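Local coordinates for Alpha/beta hydrolase (Paenibacillus sp. VTT E-133280, PDB 6TJ2), which probably hydrolyses methyl salicylate to salicylic acid, acting as a secreted esterase of the alpha/beta-hydrolase family that resembles tobacco salicylic acid binding protein 2, at residues Arg133-Asp141 with Met275-Asp285; Pro145-Asp153 with Leu210-Lys218. All blocks are in the same frame, centred on the assembly; numbering follows the deposited sequence.

Contact 1: Arg133-Asp141 with Met275-Asp285; sequences RIKRIVFFD and MAELMVKAGRD
Phe140 carries the apolar end of this contact, its ring lying against the methyl groups of two methionines one helical turn apart. Met275 CE sits 3.4 Å from Phe140 CZ, and Met279 CE lies 3.6 Å from Phe140 CD1. Met275 curls round at chi2 and chi3 (-57° and -46°), whereas Met279 stays extended beyond CG. Val138 packs CG1 on Ala282 CB at 4.0 Å and directs CG2 to the CA of Gly283.

The polar contacts gather at the chain terminus. Lys135 bends at its last two torsions and meets the Asp285 side chain at about a right angle; Lys135 NZ lies 3.1 Å from Asp285 OD2 in a salt bridge, on the syn side but 24° out of the carboxylate plane. Arg136 CD lies 3.5 Å from Ala282 O near the helix end. A water in the plane of the Arg136 guanidinium accepts from NE at 2.7 Å and donates to Gly283 O and Asp285 OD1. Ser227 OG holds the other end of this guanidinium, and Arg136 NH1 also forms a salt bridge with Asp184 of a second subunit.

Strand 134-139 runs inside the parallel sheet between 111-117 and 226-231, as expected of an alpha/beta-hydrolase core. Helix 272-283 covers one face of this strand, while helix 119-129 packs against Ile137 on the other.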
ATOM      1  N   ARG A 133     -18.024   8.475 -27.958  1.00 14.02           N
ATOM      2  CA  ARG A 133     -17.581   9.853 -27.606  1.00 14.60           C
ATOM      3  C   ARG A 133     -16.370   9.841 -26.649  1.00 14.50           C
ATOM      4  O   ARG A 133     -15.810  10.897 -26.413  1.00 15.03           O
ATOM      5  CB  ARG A 133     -18.711  10.667 -26.986  1.00 15.42           C
ATOM      6  CG  ARG A 133     -19.836  10.980 -27.946  1.00 15.09           C
ATOM      7  CD  ARG A 133     -20.854  11.836 -27.247  1.00 15.03           C
ATOM      8  NE  ARG A 133     -21.967  12.090 -28.160  1.00 16.61           N
ATOM      9  CZ  ARG A 133     -22.092  13.158 -28.913  1.00 18.43           C
ATOM     10  NH1 ARG A 133     -21.213  14.136 -28.882  1.00 17.94           N
ATOM     11  NH2 ARG A 133     -23.129  13.215 -29.740  1.00 19.55           N
ATOM     12  N   ILE A 134     -16.012   8.691 -26.099  1.00 14.08           N
ATOM     13  CA  ILE A 134     -15.101   8.632 -24.936  1.00 13.38           C
ATOM     14  C   ILE A 134     -13.728   8.109 -25.357  1.00 12.86           C
ATOM     15  O   ILE A 134     -13.654   7.005 -25.948  1.00 15.94           O
ATOM     16  CB  ILE A 134     -15.750   7.779 -23.839  1.00 13.80           C
ATOM     17  CG1 ILE A 134     -17.075   8.382 -23.360  1.00 15.76           C
ATOM     18  CG2 ILE A 134     -14.767   7.604 -22.688  1.00 14.73           C
ATOM     19  CD1 ILE A 134     -17.889   7.409 -22.555  1.00 17.13           C
ATOM     20  N   LYS A 135     -12.699   8.873 -25.049  1.00 13.07           N
ATOM     21  CA  LYS A 135     -11.297   8.479 -25.289  1.00 13.09           C
ATOM     22  C   LYS A 135     -10.812   7.463 -24.237  1.00 14.06           C
ATOM     23  O   LYS A 135     -10.085   6.523 -24.572  1.00 14.69           O
ATOM     24  CB  LYS A 135     -10.424   9.735 -25.329  1.00 16.04           C
ATOM     25  CG  LYS A 135      -8.922   9.521 -25.513  1.00 20.70           C
ATOM     26  CD  LYS A 135      -8.112  10.743 -25.114  1.00 27.61           C
ATOM     27  CE  LYS A 135      -7.498  11.542 -26.223  1.00 31.39           C
ATOM     28  NZ  LYS A 135      -6.786  10.666 -27.190  1.00 31.14           N
ATOM     29  N   ARG A 136     -11.132   7.708 -22.966  1.00 12.86           N
ATOM     30  CA  ARG A 136     -10.614   6.928 -21.819  1.00 12.80           C
ATOM     31  C   ARG A 136     -11.537   7.208 -20.642  1.00 11.17           C
ATOM     32  O   ARG A 136     -12.060   8.335 -20.527  1.00 12.59           O
ATOM     33  CB  ARG A 136      -9.155   7.311 -21.535  1.00 13.40           C
ATOM     34  CG  ARG A 136      -8.510   6.594 -20.356  1.00 13.35           C
ATOM     35  CD  ARG A 136      -7.005   6.805 -20.262  1.00 14.78           C
ATOM     36  NE  ARG A 136      -6.270   6.059 -21.239  1.00 15.74           N
ATOM     37  CZ  ARG A 136      -5.762   4.810 -21.044  1.00 17.50           C
ATOM     38  NH1 ARG A 136      -5.832   4.076 -19.911  1.00 14.86           N
ATOM     39  NH2 ARG A 136      -5.132   4.262 -22.073  1.00 22.83           N
ATOM     40  N   ILE A 137     -11.728   6.206 -19.812  1.00 10.97           N
ATOM     41  CA  ILE A 137     -12.573   6.308 -18.598  1.00 11.45           C
ATOM     42  C   ILE A 137     -11.661   6.215 -17.390  1.00 11.79           C
ATOM     43  O   ILE A 137     -10.856   5.250 -17.294  1.00 12.99           O
ATOM     44  CB  ILE A 137     -13.645   5.236 -18.598  1.00 12.63           C
ATOM     45  CG1 ILE A 137     -14.503   5.252 -19.859  1.00 14.03           C
ATOM     46  CG2 ILE A 137     -14.469   5.372 -17.346  1.00 13.97           C
ATOM     47  CD1 ILE A 137     -15.364   3.988 -19.992  1.00 16.19           C
ATOM     48  N   VAL A 138     -11.710   7.192 -16.500  1.00 10.68           N
ATOM     49  CA  VAL A 138     -10.819   7.263 -15.328  1.00 11.05           C
ATOM     50  C   VAL A 138     -11.671   7.158 -14.083  1.00 11.25           C
ATOM     51  O   VAL A 138     -12.547   8.016 -13.866  1.00 11.81           O
ATOM     52  CB  VAL A 138      -9.952   8.535 -15.327  1.00 11.46           C
ATOM     53  CG1 VAL A 138      -9.094   8.589 -14.076  1.00 11.74           C
ATOM     54  CG2 VAL A 138      -9.104   8.593 -16.587  1.00 11.91           C
ATOM     55  N   PHE A 139     -11.410   6.164 -13.289  1.00  9.67           N
ATOM     56  CA  PHE A 139     -12.023   5.995 -11.965  1.00 10.39           C
ATOM     57  C   PHE A 139     -11.092   6.580 -10.932  1.00 10.66           C
ATOM     58  O   PHE A 139      -9.980   6.060 -10.757  1.00 11.90           O
ATOM     59  CB  PHE A 139     -12.264   4.521 -11.673  1.00  9.84           C
ATOM     60  CG  PHE A 139     -13.325   3.908 -12.542  1.00 10.22           C
ATOM     61  CD1 PHE A 139     -14.594   3.668 -12.032  1.00 11.14           C
ATOM     62  CD2 PHE A 139     -13.096   3.568 -13.849  1.00 11.20           C
ATOM     63  CE1 PHE A 139     -15.586   3.135 -12.835  1.00 10.37           C
ATOM     64  CE2 PHE A 139     -14.074   3.039 -14.664  1.00 11.90           C
ATOM     65  CZ  PHE A 139     -15.339   2.866 -14.155  1.00 11.42           C
ATOM     66  N   PHE A 140     -11.446   7.633 -10.255  1.00  9.97           N
ATOM     67  CA  PHE A 140     -10.655   8.353  -9.242  1.00 10.30           C
ATOM     68  C   PHE A 140     -11.246   8.083  -7.873  1.00 11.28           C
ATOM     69  O   PHE A 140     -12.292   8.638  -7.564  1.00 10.69           O
ATOM     70  CB  PHE A 140     -10.536   9.831  -9.596  1.00 11.04           C
ATOM     71  CG  PHE A 140     -10.047  10.735  -8.498  1.00 11.71           C
ATOM     72  CD1 PHE A 140     -10.483  12.053  -8.406  1.00 14.66           C
ATOM     73  CD2 PHE A 140      -9.131  10.285  -7.558  1.00 13.37           C
ATOM     74  CE1 PHE A 140     -10.078  12.844  -7.343  1.00 15.97           C
ATOM     75  CE2 PHE A 140      -8.761  11.069  -6.486  1.00 15.99           C
ATOM     76  CZ  PHE A 140      -9.233  12.367  -6.385  1.00 16.62           C
ATOM     77  N   ASP A 141     -10.678   7.132  -7.116  1.00 10.15           N
ATOM     78  CA  ASP A 141     -11.199   6.793  -5.777  1.00  9.87           C
ATOM     79  C   ASP A 141     -12.711   6.607  -5.932  1.00  9.88           C
ATOM     80  O   ASP A 141     -13.509   7.208  -5.188  1.00 11.24           O
ATOM     81  CB  ASP A 141     -10.821   7.817  -4.723  1.00 10.86           C
ATOM     82  CG  ASP A 141      -9.351   7.804  -4.395  1.00 13.59           C
ATOM     83  OD1 ASP A 141      -8.656   6.959  -4.869  1.00 16.30           O
ATOM     84  OD2 ASP A 141      -8.931   8.625  -3.547  1.00 15.16           O
ATOM     85  N   MET A 275      -3.079  17.226  -7.881  1.00 11.98           N
ATOM     86  CA  MET A 275      -4.197  16.422  -8.377  1.00 12.73           C
ATOM     87  C   MET A 275      -4.382  16.532  -9.875  1.00 11.03           C
ATOM     88  O   MET A 275      -4.604  15.520 -10.564  1.00 12.24           O
ATOM     89  CB  MET A 275      -5.518  16.761  -7.671  1.00 13.35           C
ATOM     90  CG  MET A 275      -5.549  16.382  -6.214  1.00 13.67           C
ATOM     91  SD  MET A 275      -5.208  14.599  -5.885  1.00 17.28           S
ATOM     92  CE  MET A 275      -6.260  13.878  -7.137  1.00 17.81           C
ATOM     93  N   ALA A 276      -4.268  17.742 -10.414  1.00 11.42           N
ATOM     94  CA  ALA A 276      -4.349  17.944 -11.876  1.00 12.21           C
ATOM     95  C   ALA A 276      -3.265  17.130 -12.558  1.00 12.87           C
ATOM     96  O   ALA A 276      -3.532  16.451 -13.544  1.00 12.52           O
ATOM     97  CB  ALA A 276      -4.227  19.423 -12.166  1.00 12.95           C
ATOM     98  N   GLU A 277      -2.052  17.144 -12.028  1.00 13.01           N
ATOM     99  CA  GLU A 277      -0.962  16.362 -12.637  1.00 13.87           C
ATOM    100  C   GLU A 277      -1.276  14.870 -12.598  1.00 11.33           C
ATOM    101  O   GLU A 277      -1.008  14.174 -13.582  1.00 12.52           O
ATOM    102  CB  GLU A 277       0.353  16.674 -11.933  1.00 16.03           C
ATOM    103  CG  GLU A 277       0.827  18.096 -12.128  1.00 22.10           C
ATOM    104  CD  GLU A 277       1.990  18.434 -11.196  1.00 28.05           C
ATOM    105  OE1 GLU A 277       2.332  17.615 -10.289  1.00 38.57           O
ATOM    106  OE2 GLU A 277       2.551  19.510 -11.363  1.00 34.61           O
ATOM    107  N   LEU A 278      -1.831  14.390 -11.514  1.00 11.69           N
ATOM    108  CA  LEU A 278      -2.210  12.981 -11.423  1.00 11.78           C
ATOM    109  C   LEU A 278      -3.308  12.609 -12.404  1.00 11.54           C
ATOM    110  O   LEU A 278      -3.297  11.524 -13.032  1.00 11.64           O
ATOM    111  CB  LEU A 278      -2.657  12.588 -10.012  1.00 12.72           C
ATOM    112  CG  LEU A 278      -1.526  12.569  -8.974  1.00 13.01           C
ATOM    113  CD1 LEU A 278      -2.098  12.483  -7.589  1.00 15.96           C
ATOM    114  CD2 LEU A 278      -0.555  11.407  -9.261  1.00 16.16           C
ATOM    115  N   MET A 279      -4.258  13.524 -12.596  1.00 11.35           N
ATOM    116  CA  MET A 279      -5.353  13.259 -13.543  1.00 12.05           C
ATOM    117  C   MET A 279      -4.830  13.234 -14.961  1.00 10.92           C
ATOM    118  O   MET A 279      -5.297  12.424 -15.768  1.00 11.09           O
ATOM    119  CB  MET A 279      -6.451  14.315 -13.379  1.00 11.83           C
ATOM    120  CG  MET A 279      -7.162  14.149 -12.056  1.00 11.77           C
ATOM    121  SD  MET A 279      -8.264  15.509 -11.733  1.00 20.67           S
ATOM    122  CE  MET A 279      -9.340  14.839 -10.466  1.00 20.56           C
ATOM    123  N   VAL A 280      -3.827  14.066 -15.295  1.00 11.21           N
ATOM    124  CA  VAL A 280      -3.191  13.955 -16.633  1.00 12.50           C
ATOM    125  C   VAL A 280      -2.468  12.628 -16.745  1.00 11.13           C
ATOM    126  O   VAL A 280      -2.506  12.000 -17.776  1.00 12.08           O
ATOM    127  CB  VAL A 280      -2.272  15.174 -16.852  1.00 13.04           C
ATOM    128  CG1 VAL A 280      -1.417  15.038 -18.121  1.00 13.24           C
ATOM    129  CG2 VAL A 280      -3.081  16.467 -16.897  1.00 13.27           C
ATOM    130  N   LYS A 281      -1.741  12.206 -15.715  1.00 11.83           N
ATOM    131  CA  LYS A 281      -1.007  10.917 -15.766  1.00 13.97           C
ATOM    132  C   LYS A 281      -1.957   9.735 -15.951  1.00 12.79           C
ATOM    133  O   LYS A 281      -1.670   8.780 -16.679  1.00 12.49           O
ATOM    134  CB  LYS A 281      -0.242  10.699 -14.470  1.00 16.45           C
ATOM    135  CG  LYS A 281       1.168  11.261 -14.429  1.00 22.47           C
ATOM    136  CD  LYS A 281       1.853  10.827 -13.118  1.00 21.80           C
ATOM    137  CE  LYS A 281       2.551   9.484 -13.021  1.00 24.41           C
ATOM    138  NZ  LYS A 281       3.521   9.520 -11.875  1.00 23.49           N
ATOM    139  N   ALA A 282      -3.193   9.829 -15.409  1.00 12.01           N
ATOM    140  CA  ALA A 282      -4.211   8.792 -15.537  1.00 12.19           C
ATOM    141  C   ALA A 282      -4.966   8.898 -16.873  1.00 12.22           C
ATOM    142  O   ALA A 282      -5.369   7.893 -17.426  1.00 13.39           O
ATOM    143  CB  ALA A 282      -5.131   8.870 -14.338  1.00 12.35           C
ATOM    144  N   GLY A 283      -5.104  10.117 -17.412  1.00 11.81           N
ATOM    145  CA  GLY A 283      -5.946  10.371 -18.594  1.00 12.50           C
ATOM    146  C   GLY A 283      -5.224  10.384 -19.920  1.00 12.84           C
ATOM    147  O   GLY A 283      -5.878  10.146 -20.969  1.00 13.81           O
ATOM    148  N   ARG A 284      -3.909  10.624 -19.932  1.00 11.26           N
ATOM    149  CA  ARG A 284      -3.138  10.797 -21.167  1.00 12.19           C
ATOM    150  C   ARG A 284      -3.094   9.515 -21.948  1.00 12.50           C
ATOM    151  O   ARG A 284      -3.265   8.420 -21.401  1.00 13.06           O
ATOM    152  CB  ARG A 284      -1.745  11.307 -20.873  1.00 11.57           C
ATOM    153  CG  ARG A 284      -0.881  10.316 -20.101  1.00 11.48           C
ATOM    154  CD  ARG A 284       0.443  10.944 -19.791  1.00 12.62           C
ATOM    155  NE  ARG A 284       1.258  10.082 -18.947  1.00 11.45           N
ATOM    156  CZ  ARG A 284       2.464  10.396 -18.517  1.00 13.35           C
ATOM    157  NH1 ARG A 284       3.107  11.449 -18.981  1.00 17.35           N
ATOM    158  NH2 ARG A 284       3.076   9.612 -17.626  1.00 14.33           N
ATOM    159  N   ASP A 285      -2.876   9.605 -23.255  1.00 13.38           N
ATOM    160  CA  ASP A 285      -2.620   8.381 -24.055  1.00 15.68           C
ATOM    161  C   ASP A 285      -1.346   7.588 -23.611  1.00 17.66           C
ATOM    162  O   ASP A 285      -0.468   8.287 -22.980  1.00 16.45           O
ATOM    163  CB  ASP A 285      -2.525   8.803 -25.505  1.00 17.50           C
ATOM    164  CG  ASP A 285      -3.871   9.150 -26.099  1.00 23.00           C
ATOM    165  OD1 ASP A 285      -4.935   8.593 -25.611  1.00 22.49           O
ATOM    166  OD2 ASP A 285      -3.818   9.825 -27.165  1.00 28.09           O
TER
HETATM  167  O   HOH W   1      -6.119   8.116 -23.030  1.00 22.15           O

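Contact 2: Pro145-Asp153 with Leu210-Lys218; sequences PLDGQSVAD and LFEKLDLKK
Asp147 grips the opposing chain at two successive residues. Its CB lies 4.4 Å from Leu216 CB; beyond it, CG is set anti to the backbone N (chi1 -179°) and rests 3.7 Å from Lys217 CG. The carboxylate divides its work: OD1 accepts from Leu216 N at 2.9 Å, nearly straight (166°) and on the anti side, while OD2 forms a salt bridge with Lys217 NZ, 2.9 Å, on the syn side, both donors somewhat out of the carboxylate plane. An alanine here would remove both acceptors and is likely to leave Lys217 without its counter-charge and Leu216 N without this bond.

Asp147 and Gly148 are the central residues of a type II beta turn, Leu146 to Gln149, in the loop between strand 134-139 and helix 157-170. Gly148 N donates to Leu214 O, and Gln149 O receives Leu214 N from above its carbonyl plane. Asp153 OD2 takes two donors: Lys213 NZ, 2.8 Å away in a salt bridge, uses the syn lone pair of OD2, while Ser150 N comes from above the carboxylate plane. Ser150 OG accepts from Asp153 N in an ST motif. Ala152 N bonds Leu210 O, and Ala152 CB lies 3.6 Å from Phe211 CE1.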
ATOM      1  N   PRO A 145     -19.076  -0.905  -9.484  1.00 12.51           N
ATOM      2  CA  PRO A 145     -19.874  -2.103  -9.256  1.00 12.14           C
ATOM      3  C   PRO A 145     -19.780  -3.026 -10.473  1.00 13.38           C
ATOM      4  O   PRO A 145     -19.665  -2.604 -11.621  1.00 13.45           O
ATOM      5  CB  PRO A 145     -21.306  -1.598  -9.078  1.00 14.17           C
ATOM      6  CG  PRO A 145     -21.087  -0.161  -8.638  1.00 17.48           C
ATOM      7  CD  PRO A 145     -19.850   0.347  -9.348  1.00 12.55           C
ATOM      8  N   LEU A 146     -19.895  -4.327 -10.178  1.00 13.20           N
ATOM      9  CA  LEU A 146     -20.123  -5.313 -11.258  1.00 13.11           C
ATOM     10  C   LEU A 146     -21.595  -5.284 -11.667  1.00 13.04           C
ATOM     11  O   LEU A 146     -22.445  -4.795 -10.894  1.00 15.44           O
ATOM     12  CB  LEU A 146     -19.741  -6.710 -10.732  1.00 15.03           C
ATOM     13  CG  LEU A 146     -18.284  -6.873 -10.288  1.00 17.42           C
ATOM     14  CD1 LEU A 146     -18.005  -8.297  -9.762  1.00 19.26           C
ATOM     15  CD2 LEU A 146     -17.335  -6.557 -11.409  1.00 17.32           C
ATOM     16  N   ASP A 147     -21.886  -5.940 -12.790  1.00 15.65           N
ATOM     17  CA  ASP A 147     -23.278  -6.116 -13.255  1.00 16.10           C
ATOM     18  C   ASP A 147     -24.150  -6.698 -12.149  1.00 16.87           C
ATOM     19  O   ASP A 147     -23.726  -7.665 -11.473  1.00 16.67           O
ATOM     20  CB  ASP A 147     -23.284  -6.966 -14.515  1.00 17.53           C
ATOM     21  CG  ASP A 147     -24.707  -7.134 -15.010  1.00 19.26           C
ATOM     22  OD1 ASP A 147     -25.433  -6.148 -15.157  1.00 18.18           O
ATOM     23  OD2 ASP A 147     -25.105  -8.314 -15.212  1.00 23.37           O
ATOM     24  N   GLY A 148     -25.333  -6.120 -11.969  1.00 15.08           N
ATOM     25  CA  GLY A 148     -26.308  -6.567 -10.955  1.00 15.50           C
ATOM     26  C   GLY A 148     -26.051  -6.093  -9.550  1.00 14.95           C
ATOM     27  O   GLY A 148     -26.758  -6.470  -8.606  1.00 17.63           O
ATOM     28  N   GLN A 149     -25.010  -5.302  -9.306  1.00 14.43           N
ATOM     29  CA  GLN A 149     -24.682  -4.770  -7.983  1.00 13.45           C
ATOM     30  C   GLN A 149     -25.026  -3.280  -7.900  1.00 13.46           C
ATOM     31  O   GLN A 149     -25.144  -2.589  -8.913  1.00 14.21           O
ATOM     32  CB  GLN A 149     -23.179  -4.893  -7.699  1.00 13.26           C
ATOM     33  CG  GLN A 149     -22.641  -6.320  -7.753  1.00 13.81           C
ATOM     34  CD  GLN A 149     -21.171  -6.382  -7.456  1.00 14.51           C
ATOM     35  OE1 GLN A 149     -20.434  -5.372  -7.476  1.00 13.59           O
ATOM     36  NE2 GLN A 149     -20.665  -7.596  -7.186  1.00 16.43           N
ATOM     37  N   SER A 150     -25.247  -2.820  -6.692  1.00 12.51           N
ATOM     38  CA  SER A 150     -25.388  -1.391  -6.353  1.00 12.44           C
ATOM     39  C   SER A 150     -24.069  -0.824  -5.844  1.00 12.83           C
ATOM     40  O   SER A 150     -23.121  -1.561  -5.468  1.00 13.19           O
ATOM     41  CB  SER A 150     -26.460  -1.178  -5.319  1.00 14.18           C
ATOM     42  OG  SER A 150     -26.054  -1.714  -4.074  1.00 14.94           O
ATOM     43  N   VAL A 151     -24.045   0.499  -5.694  1.00 12.13           N
ATOM     44  CA  VAL A 151     -22.922   1.161  -5.001  1.00 12.27           C
ATOM     45  C   VAL A 151     -22.879   0.754  -3.533  1.00 12.60           C
ATOM     46  O   VAL A 151     -21.802   0.378  -3.015  1.00 12.17           O
ATOM     47  CB  VAL A 151     -22.996   2.681  -5.204  1.00 13.34           C
ATOM     48  CG1 VAL A 151     -22.023   3.392  -4.298  1.00 13.29           C
ATOM     49  CG2 VAL A 151     -22.773   3.028  -6.646  1.00 13.30           C
ATOM     50  N   ALA A 152     -24.022   0.707  -2.873  1.00 13.27           N
ATOM     51  CA  ALA A 152     -24.094   0.332  -1.450  1.00 14.41           C
ATOM     52  C   ALA A 152     -23.592  -1.117  -1.248  1.00 13.59           C
ATOM     53  O   ALA A 152     -22.903  -1.332  -0.205  1.00 14.37           O
ATOM     54  CB  ALA A 152     -25.533   0.486  -0.965  1.00 16.73           C
ATOM     55  N   ASP A 153     -23.814  -1.972  -2.223  1.00 12.70           N
ATOM     56  CA  ASP A 153     -23.360  -3.388  -2.180  1.00 14.07           C
ATOM     57  C   ASP A 153     -21.840  -3.448  -1.998  1.00 13.22           C
ATOM     58  O   ASP A 153     -21.323  -4.516  -1.633  1.00 14.71           O
ATOM     59  CB  ASP A 153     -23.767  -4.180  -3.416  1.00 15.28           C
ATOM     60  CG  ASP A 153     -25.242  -4.610  -3.516  1.00 16.18           C
ATOM     61  OD1 ASP A 153     -25.898  -4.640  -2.439  1.00 20.78           O
ATOM     62  OD2 ASP A 153     -25.646  -4.912  -4.641  1.00 18.42           O
ATOM     63  N   LEU A 210     -27.946   5.083  -4.708  1.00 10.91           N
ATOM     64  CA  LEU A 210     -26.874   4.324  -4.008  1.00 11.72           C
ATOM     65  C   LEU A 210     -27.280   2.864  -3.849  1.00 13.44           C
ATOM     66  O   LEU A 210     -26.408   2.009  -3.731  1.00 13.10           O
ATOM     67  CB  LEU A 210     -26.601   4.966  -2.658  1.00 13.03           C
ATOM     68  CG  LEU A 210     -25.719   6.213  -2.664  1.00 16.63           C
ATOM     69  CD1 LEU A 210     -26.279   7.321  -3.545  1.00 19.23           C
ATOM     70  CD2 LEU A 210     -25.575   6.722  -1.224  1.00 18.74           C
ATOM     71  N   PHE A 211     -28.568   2.560  -3.821  1.00 13.49           N
ATOM     72  CA  PHE A 211     -29.068   1.203  -3.511  1.00 13.28           C
ATOM     73  C   PHE A 211     -29.620   0.507  -4.746  1.00 14.32           C
ATOM     74  O   PHE A 211     -29.899  -0.720  -4.671  1.00 15.18           O
ATOM     75  CB  PHE A 211     -30.127   1.267  -2.421  1.00 13.31           C
ATOM     76  CG  PHE A 211     -29.581   1.691  -1.096  1.00 14.72           C
ATOM     77  CD1 PHE A 211     -29.056   0.733  -0.239  1.00 14.88           C
ATOM     78  CD2 PHE A 211     -29.549   3.009  -0.708  1.00 15.79           C
ATOM     79  CE1 PHE A 211     -28.507   1.102   0.976  1.00 16.17           C
ATOM     80  CE2 PHE A 211     -29.020   3.365   0.522  1.00 16.83           C
ATOM     81  CZ  PHE A 211     -28.472   2.427   1.348  1.00 17.24           C
ATOM     82  N   GLU A 212     -29.752   1.164  -5.888  1.00 14.04           N
ATOM     83  CA  GLU A 212     -30.277   0.519  -7.120  1.00 14.79           C
ATOM     84  C   GLU A 212     -29.244  -0.436  -7.696  1.00 14.53           C
ATOM     85  O   GLU A 212     -28.030  -0.120  -7.830  1.00 14.99           O
ATOM     86  CB  GLU A 212     -30.667   1.572  -8.151  1.00 14.98           C
ATOM     87  CG  GLU A 212     -31.880   2.372  -7.812  1.00 15.13           C
ATOM     88  CD  GLU A 212     -32.175   3.393  -8.876  1.00 16.48           C
ATOM     89  OE1 GLU A 212     -31.582   4.475  -8.846  1.00 15.01           O
ATOM     90  OE2 GLU A 212     -33.038   3.091  -9.744  1.00 19.88           O
ATOM     91  N   LYS A 213     -29.702  -1.623  -8.078  1.00 16.09           N
ATOM     92  CA  LYS A 213     -28.892  -2.597  -8.836  1.00 16.66           C
ATOM     93  C   LYS A 213     -28.665  -2.095 -10.236  1.00 16.20           C
ATOM     94  O   LYS A 213     -29.639  -1.633 -10.861  1.00 18.29           O
ATOM     95  CB  LYS A 213     -29.618  -3.938  -8.917  1.00 17.56           C
ATOM     96  CG  LYS A 213     -29.929  -4.526  -7.573  1.00 20.57           C
ATOM     97  CD  LYS A 213     -28.845  -4.547  -6.547  1.00 21.12           C
ATOM     98  CE  LYS A 213     -29.146  -5.671  -5.572  1.00 22.16           C
ATOM     99  NZ  LYS A 213     -28.391  -5.566  -4.275  1.00 24.33           N
ATOM    100  N   LEU A 214     -27.433  -2.088 -10.724  1.00 15.64           N
ATOM    101  CA  LEU A 214     -27.146  -1.547 -12.051  1.00 14.81           C
ATOM    102  C   LEU A 214     -26.941  -2.631 -13.088  1.00 15.64           C
ATOM    103  O   LEU A 214     -26.211  -3.578 -12.843  1.00 15.66           O
ATOM    104  CB  LEU A 214     -25.925  -0.636 -11.913  1.00 15.91           C
ATOM    105  CG  LEU A 214     -26.062   0.475 -10.884  1.00 16.18           C
ATOM    106  CD1 LEU A 214     -24.768   1.226 -10.770  1.00 18.72           C
ATOM    107  CD2 LEU A 214     -27.176   1.442 -11.269  1.00 18.96           C
ATOM    108  N   ASP A 215     -27.540  -2.428 -14.246  1.00 16.59           N
ATOM    109  CA  ASP A 215     -27.288  -3.268 -15.431  1.00 17.72           C
ATOM    110  C   ASP A 215     -26.064  -2.707 -16.154  1.00 16.52           C
ATOM    111  O   ASP A 215     -26.134  -1.615 -16.767  1.00 17.54           O
ATOM    112  CB  ASP A 215     -28.503  -3.294 -16.352  1.00 21.03           C
ATOM    113  CG  ASP A 215     -28.331  -4.223 -17.536  1.00 27.13           C
ATOM    114  OD1 ASP A 215     -27.148  -4.562 -17.931  1.00 22.40           O
ATOM    115  OD2 ASP A 215     -29.420  -4.639 -18.067  1.00 34.27           O
ATOM    116  N   LEU A 216     -24.950  -3.430 -16.049  1.00 15.50           N
ATOM    117  CA  LEU A 216     -23.634  -2.961 -16.532  1.00 15.07           C
ATOM    118  C   LEU A 216     -22.986  -3.939 -17.510  1.00 16.86           C
ATOM    119  O   LEU A 216     -21.815  -3.834 -17.775  1.00 16.23           O
ATOM    120  CB  LEU A 216     -22.731  -2.702 -15.324  1.00 14.82           C
ATOM    121  CG  LEU A 216     -23.199  -1.677 -14.330  1.00 14.81           C
ATOM    122  CD1 LEU A 216     -22.304  -1.676 -13.119  1.00 16.26           C
ATOM    123  CD2 LEU A 216     -23.208  -0.300 -14.985  1.00 17.47           C
ATOM    124  N   LYS A 217     -23.807  -4.789 -18.139  1.00 17.89           N
ATOM    125  CA  LYS A 217     -23.297  -5.716 -19.159  1.00 19.63           C
ATOM    126  C   LYS A 217     -22.622  -4.947 -20.292  1.00 17.13           C
ATOM    127  O   LYS A 217     -21.532  -5.366 -20.763  1.00 17.88           O
ATOM    128  CB  LYS A 217     -24.443  -6.549 -19.718  1.00 20.97           C
ATOM    129  CG  LYS A 217     -25.069  -7.476 -18.687  1.00 26.62           C
ATOM    130  CD  LYS A 217     -26.051  -8.427 -19.355  1.00 26.05           C
ATOM    131  CE  LYS A 217     -26.389  -9.575 -18.435  1.00 30.66           C
ATOM    132  NZ  LYS A 217     -27.100  -9.100 -17.227  1.00 30.59           N
ATOM    133  N   LYS A 218     -23.250  -3.849 -20.752  1.00 18.18           N
ATOM    134  CA  LYS A 218     -22.678  -3.089 -21.870  1.00 18.26           C
ATOM    135  C   LYS A 218     -21.318  -2.531 -21.426  1.00 17.08           C
ATOM    136  O   LYS A 218     -20.357  -2.627 -22.175  1.00 17.95           O
ATOM    137  CB  LYS A 218     -23.649  -2.052 -22.428  1.00 22.13           C
ATOM    138  CG  LYS A 218     -23.024  -1.209 -23.516  1.00 28.72           C
ATOM    139  CD  LYS A 218     -24.019  -0.544 -24.454  1.00 32.94           C
ATOM    140  CE  LYS A 218     -23.369   0.050 -25.689  1.00 38.73           C
ATOM    141  NZ  LYS A 218     -22.700  -0.997 -26.492  1.00 44.22           N
TER
HETATM  142  O   HOH W   2     -28.403  -2.478  -3.063  1.00 25.72           O
HETATM  143  O   HOH W   3     -26.136   1.820  -7.199  1.00 14.41           O

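Contact 1 belongs mainly to the core: it sets a sheet strand against the last helix, through apolar side chains at one end and charged ones at the other, where the strand start meets the C-terminal tail and a second subunit approaches. Contact 2 is only partly buried and joins two loop-rich segments, relying on backbone hydrogen bonds, two salt bridges and bridging waters; no other chain of the assembly touches it. The two share no strand or helix, and their centres are about 23 Å apart. They are neighbours in sequence, since 145-153 follows soon after 133-141, and contact 2 is nested within the long loop that contact 1 closes. Helix 119-129 is a common neighbour, packing against residues of both.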